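Local coordinates for DUF115 domain-containing protein (Magnetospirillum magneticum AMB-1, PDB 5MU5) that probably glycosylates flagellin as a Maf-type glycosyltransferase, a step involved in the formation of the bacterial flagellum, at residues Arg250-Tyr253 with Lys254-Asp258; Gly532-Glu535 with Leu536-Arg540. One frame throughout, in Å; residues are numbered along the deposited sequence.

Interaction 1. Residues Arg250-Tyr253 with Lys254-Asp258; sequences RASY and KNMRD
Y253 and R257 both set CG anti to the backbone N (chi1 175° and -177°), which sends the two side chains out alongside each other, pointing the same way from positions four apart on the helix. A bend at chi2 then swings R257 CD in beside the phenol, 3.9 Å from Y253 OH and equally near CE1. The guanidinium plane stands perpendicular to the ring, and it is CD that packs; R257 NE forms a salt bridge to E648 OE2, and Y253 OH bonds to that same oxygen. Along the same CD1-CE1 side, K254, bent at chi2 and chi3, lays CD 3.9 Å from Y253 CD1 and carries NZ to the backbone O of E648. A leucine in place of Y253 would probably leave E648 OE2 without its hydroxyl partner and R257 CD with less to pack against.

K254 CG also lies 4.0 Å from NH1 of R250, whose NE forms a salt bridge to E247. Beneath the side chains, K254 N bonds to R250 O at 2.9 Å. Y253 O is gripped twice, by R257 N at 3.0 Å and, from well above the carbonyl plane, by M256 N at 3.3 Å. These are mainly the i to i+4 bonds and side-chain contacts of an alpha-helix, with one added i to i+3 bond near its end, here the buried last turns of helix 242-257 in the MptE-like region.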
loop_
_atom_site.group_PDB
_atom_site.type_symbol
_atom_site.label_atom_id
_atom_site.label_comp_id
_atom_site.label_asym_id
_atom_site.label_seq_id
_atom_site.Cartn_x
_atom_site.Cartn_y
_atom_site.Cartn_z
ATOM N N ARG A 250 -2.774 -16.321 -13.535
ATOM C CA ARG A 250 -3.391 -17.028 -14.666
ATOM C C ARG A 250 -3.448 -16.119 -15.913
ATOM O O ARG A 250 -3.087 -16.527 -17.013
ATOM C CB ARG A 250 -4.795 -17.497 -14.330
ATOM C CG ARG A 250 -5.479 -18.267 -15.448
ATOM C CD ARG A 250 -6.986 -18.228 -15.294
ATOM N NE ARG A 250 -7.491 -16.904 -15.639
ATOM C CZ ARG A 250 -7.781 -16.506 -16.876
ATOM N NH1 ARG A 250 -7.648 -17.331 -17.907
ATOM N NH2 ARG A 250 -8.204 -15.270 -17.076
ATOM N N ALA A 251 -3.898 -14.887 -15.726
ATOM C CA ALA A 251 -3.947 -13.921 -16.825
ATOM C C ALA A 251 -2.564 -13.781 -17.445
ATOM O O ALA A 251 -2.400 -13.920 -18.645
ATOM C CB ALA A 251 -4.448 -12.557 -16.333
ATOM N N SER A 252 -1.568 -13.530 -16.607
ATOM C CA SER A 252 -0.210 -13.306 -17.079
ATOM C C SER A 252 0.338 -14.544 -17.768
ATOM O O SER A 252 0.972 -14.437 -18.807
ATOM C CB SER A 252 0.695 -12.885 -15.926
ATOM O OG SER A 252 1.963 -12.473 -16.422
ATOM N N TYR A 253 0.076 -15.705 -17.184
ATOM C CA TYR A 253 0.501 -16.972 -17.752
ATOM C C TYR A 253 -0.043 -17.080 -19.175
ATOM O O TYR A 253 0.710 -17.303 -20.105
ATOM C CB TYR A 253 -0.017 -18.132 -16.899
ATOM C CG TYR A 253 0.260 -19.521 -17.433
ATOM C CD1 TYR A 253 -0.448 -20.025 -18.523
ATOM C CD2 TYR A 253 1.196 -20.353 -16.816
ATOM C CE1 TYR A 253 -0.205 -21.294 -19.002
ATOM C CE2 TYR A 253 1.438 -21.621 -17.292
ATOM C CZ TYR A 253 0.730 -22.078 -18.388
ATOM O OH TYR A 253 0.943 -23.343 -18.864
ATOM N N LYS A 254 -1.347 -16.884 -19.338
ATOM C CA LYS A 254 -1.983 -17.036 -20.648
ATOM C C LYS A 254 -1.546 -15.961 -21.616
ATOM O O LYS A 254 -1.421 -16.216 -22.787
ATOM C CB LYS A 254 -3.496 -16.983 -20.531
ATOM C CG LYS A 254 -4.081 -18.045 -19.636
ATOM C CD LYS A 254 -3.903 -19.430 -20.184
ATOM C CE LYS A 254 -4.810 -19.638 -21.373
ATOM N NZ LYS A 254 -4.708 -21.039 -21.839
ATOM N N ASN A 255 -1.339 -14.753 -21.122
ATOM C CA ASN A 255 -0.883 -13.675 -21.973
ATOM C C ASN A 255 0.499 -13.917 -22.566
ATOM O O ASN A 255 0.780 -13.462 -23.658
ATOM C CB ASN A 255 -0.863 -12.365 -21.193
ATOM C CG ASN A 255 -2.232 -11.733 -21.086
ATOM O OD1 ASN A 255 -3.066 -11.914 -21.969
ATOM N ND2 ASN A 255 -2.465 -10.968 -20.014
ATOM N N MET A 256 1.357 -14.624 -21.847
ATOM C CA MET A 256 2.738 -14.781 -22.275
ATOM C C MET A 256 3.112 -16.125 -22.845
ATOM O O MET A 256 4.172 -16.243 -23.435
ATOM C CB MET A 256 3.640 -14.493 -21.096
ATOM C CG MET A 256 3.650 -13.029 -20.728
ATOM S SD MET A 256 4.535 -12.857 -19.199
ATOM C CE MET A 256 6.204 -13.298 -19.723
ATOM N N ARG A 257 2.254 -17.116 -22.637
ATOM C CA ARG A 257 2.471 -18.487 -23.058
ATOM C C ARG A 257 2.768 -18.598 -24.552
ATOM O O ARG A 257 3.805 -19.121 -24.933
ATOM C CB ARG A 257 1.215 -19.319 -22.745
ATOM C CG ARG A 257 1.317 -20.805 -23.066
ATOM C CD ARG A 257 2.252 -21.482 -22.083
ATOM N NE ARG A 257 2.557 -22.846 -22.461
ATOM C CZ ARG A 257 3.502 -23.200 -23.329
ATOM N NH1 ARG A 257 4.247 -22.286 -23.947
ATOM N NH2 ARG A 257 3.695 -24.485 -23.588
ATOM N N ASP A 258 1.837 -18.092 -25.361
ATOM C CA ASP A 258 1.813 -18.266 -26.815
ATOM C C ASP A 258 1.822 -16.950 -27.554
ATOM O O ASP A 258 1.707 -15.882 -26.966
ATOM C CB ASP A 258 0.477 -18.898 -27.243
ATOM C CG ASP A 258 0.193 -20.215 -26.577
ATOM O OD1 ASP A 258 0.708 -21.255 -27.044
ATOM O OD2 ASP A 258 -0.602 -20.217 -25.615
#

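Interaction 2. Residues Gly532-Glu535 with Leu536-Arg540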
loop_
_atom_site.group_PDB
_atom_site.type_symbol
_atom_site.label_atom_id
_atom_site.label_comp_id
_atom_site.label_asym_id
_atom_site.label_seq_id
_atom_site.Cartn_x
_atom_site.Cartn_y
_atom_site.Cartn_z
ATOM N N GLY A 532 8.112 -10.719 -27.509
ATOM C CA GLY A 532 7.970 -11.783 -26.526
ATOM C C GLY A 532 7.714 -13.135 -27.178
ATOM O O GLY A 532 6.713 -13.325 -27.883
ATOM N N GLY A 533 8.618 -14.079 -26.957
ATOM C CA GLY A 533 8.437 -15.435 -27.473
ATOM C C GLY A 533 8.018 -16.395 -26.373
ATOM O O GLY A 533 7.582 -15.984 -25.294
ATOM N N GLU A 534 8.147 -17.683 -26.666
ATOM C CA GLU A 534 7.941 -18.721 -25.679
ATOM C C GLU A 534 9.194 -18.844 -24.856
ATOM O O GLU A 534 9.149 -19.384 -23.759
ATOM C CB GLU A 534 7.676 -20.060 -26.337
ATOM C CG GLU A 534 6.343 -20.141 -27.036
ATOM C CD GLU A 534 6.211 -21.404 -27.859
ATOM O OE1 GLU A 534 6.529 -22.500 -27.341
ATOM O OE2 GLU A 534 5.777 -21.291 -29.025
ATOM N N GLU A 535 10.318 -18.378 -25.404
ATOM C CA GLU A 535 11.588 -18.400 -24.688
ATOM C C GLU A 535 11.395 -17.672 -23.362
ATOM O O GLU A 535 11.776 -18.172 -22.301
ATOM C CB GLU A 535 12.717 -17.709 -25.477
ATOM C CG GLU A 535 13.172 -18.391 -26.766
ATOM C CD GLU A 535 12.281 -18.122 -27.978
ATOM O OE1 GLU A 535 11.337 -17.299 -27.908
ATOM O OE2 GLU A 535 12.540 -18.747 -29.029
ATOM N N LEU A 536 10.785 -16.491 -23.428
ATOM C CA LEU A 536 10.576 -15.694 -22.232
ATOM C C LEU A 536 9.679 -16.429 -21.257
ATOM O O LEU A 536 10.005 -16.543 -20.073
ATOM C CB LEU A 536 9.975 -14.333 -22.561
ATOM C CG LEU A 536 9.741 -13.464 -21.330
ATOM C CD1 LEU A 536 10.991 -13.375 -20.454
ATOM C CD2 LEU A 536 9.260 -12.082 -21.763
ATOM N N PHE A 537 8.565 -16.951 -21.753
ATOM C CA PHE A 537 7.682 -17.697 -20.887
ATOM C C PHE A 537 8.416 -18.821 -20.137
ATOM O O PHE A 537 8.293 -18.932 -18.926
ATOM C CB PHE A 537 6.479 -18.255 -21.652
ATOM C CG PHE A 537 5.668 -19.219 -20.850
ATOM C CD1 PHE A 537 4.732 -18.767 -19.929
ATOM C CD2 PHE A 537 5.878 -20.591 -20.978
ATOM C CE1 PHE A 537 4.008 -19.663 -19.161
ATOM C CE2 PHE A 537 5.156 -21.492 -20.214
ATOM C CZ PHE A 537 4.218 -21.024 -19.303
ATOM N N HIS A 538 9.162 -19.649 -20.854
ATOM C CA HIS A 538 9.831 -20.786 -20.233
ATOM C C HIS A 538 10.921 -20.361 -19.268
ATOM O O HIS A 538 11.088 -20.971 -18.216
ATOM C CB HIS A 538 10.405 -21.742 -21.279
ATOM C CG HIS A 538 9.359 -22.499 -22.021
ATOM N ND1 HIS A 538 8.468 -23.341 -21.390
ATOM C CD2 HIS A 538 9.059 -22.551 -23.341
ATOM C CE1 HIS A 538 7.664 -23.880 -22.291
ATOM N NE2 HIS A 538 8.000 -23.416 -23.482
ATOM N N ASP A 539 11.666 -19.329 -19.637
ATOM C CA ASP A 539 12.681 -18.776 -18.762
ATOM C C ASP A 539 12.070 -18.423 -17.408
ATOM O O ASP A 539 12.599 -18.816 -16.368
ATOM C CB ASP A 539 13.301 -17.529 -19.385
ATOM C CG ASP A 539 14.339 -16.899 -18.492
ATOM O OD1 ASP A 539 15.356 -17.566 -18.191
ATOM O OD2 ASP A 539 14.132 -15.741 -18.083
ATOM N N ARG A 540 10.948 -17.699 -17.423
ATOM C CA ARG A 540 10.268 -17.314 -16.185
ATOM C C ARG A 540 9.574 -18.498 -15.488
ATOM O O ARG A 540 9.848 -18.773 -14.331
ATOM C CB ARG A 540 9.260 -16.186 -16.447
ATOM C CG ARG A 540 9.836 -14.884 -17.028
ATOM C CD ARG A 540 10.701 -14.123 -16.029
ATOM N NE ARG A 540 11.995 -14.769 -15.845
ATOM C CZ ARG A 540 12.867 -14.478 -14.886
ATOM N NH1 ARG A 540 12.610 -13.527 -13.992
ATOM N NH2 ARG A 540 14.010 -15.153 -14.828
#
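E534 and H538 face each other across one turn of an alpha-helix, four residues apart in helix 534-541. The bond between them is nearly straight: H538 N donates a hydrogen bond to E534 O at 2.9 Å, with an angle of 169° at the hydrogen. The imidazole comes close to the same carbonyl obliquely; chi1 of -71° places CG beside the histidine's own backbone N, and CD2 ends up 3.2 Å from E534 O and touches E534 CB as well. The carboxylate and the ring stay just short of contact, and a protonated imidazole would probably feel the negative charge. One residue on, D539 N repeats the pattern to E535 O at 2.9 Å.

Around the ring, F537 CD2 sits 3.8 Å above one face of the H538 imidazole, toward its rim, and H538 ND1 has a weak bond to D542 OD2. F537 is itself held by aromatic neighbours, edge-to-face with Y253 and meeting the W541 ring at a shallow angle. L536 leaves the helix on another side, its CB 4.0 Å from G533 O, and packs against M256, Y261 and P380. At the far end R540 NH1 bonds to S379 O, while its NE makes a salt bridge to D539 OD2 at 3.2 Å, the hydrogen bond in it weak.

How the interactions relate
Following the chain from the N terminus, interaction 1 comes at the end of helix 242-257 and interaction 2 opens about 270 residues later; each ties neighbouring turns of one helix and closes no loop, and the two neither nest nor cross. Between them the chain builds the whole mixed sheet. Strand 262-263, soon after helix 242-257, pairs antiparallel with 530-531, just ahead of helix 534-541, and this returns the second contact to the first, their centres about 10 Å apart. They touch directly: R257 CD packs 3.4 Å from F537 CZ, and R257 O lies 3.5 Å from E534 CG. Two helices distant in sequence thus meet beside the sheet's edge, with F378 of helix 373-378 packing against both.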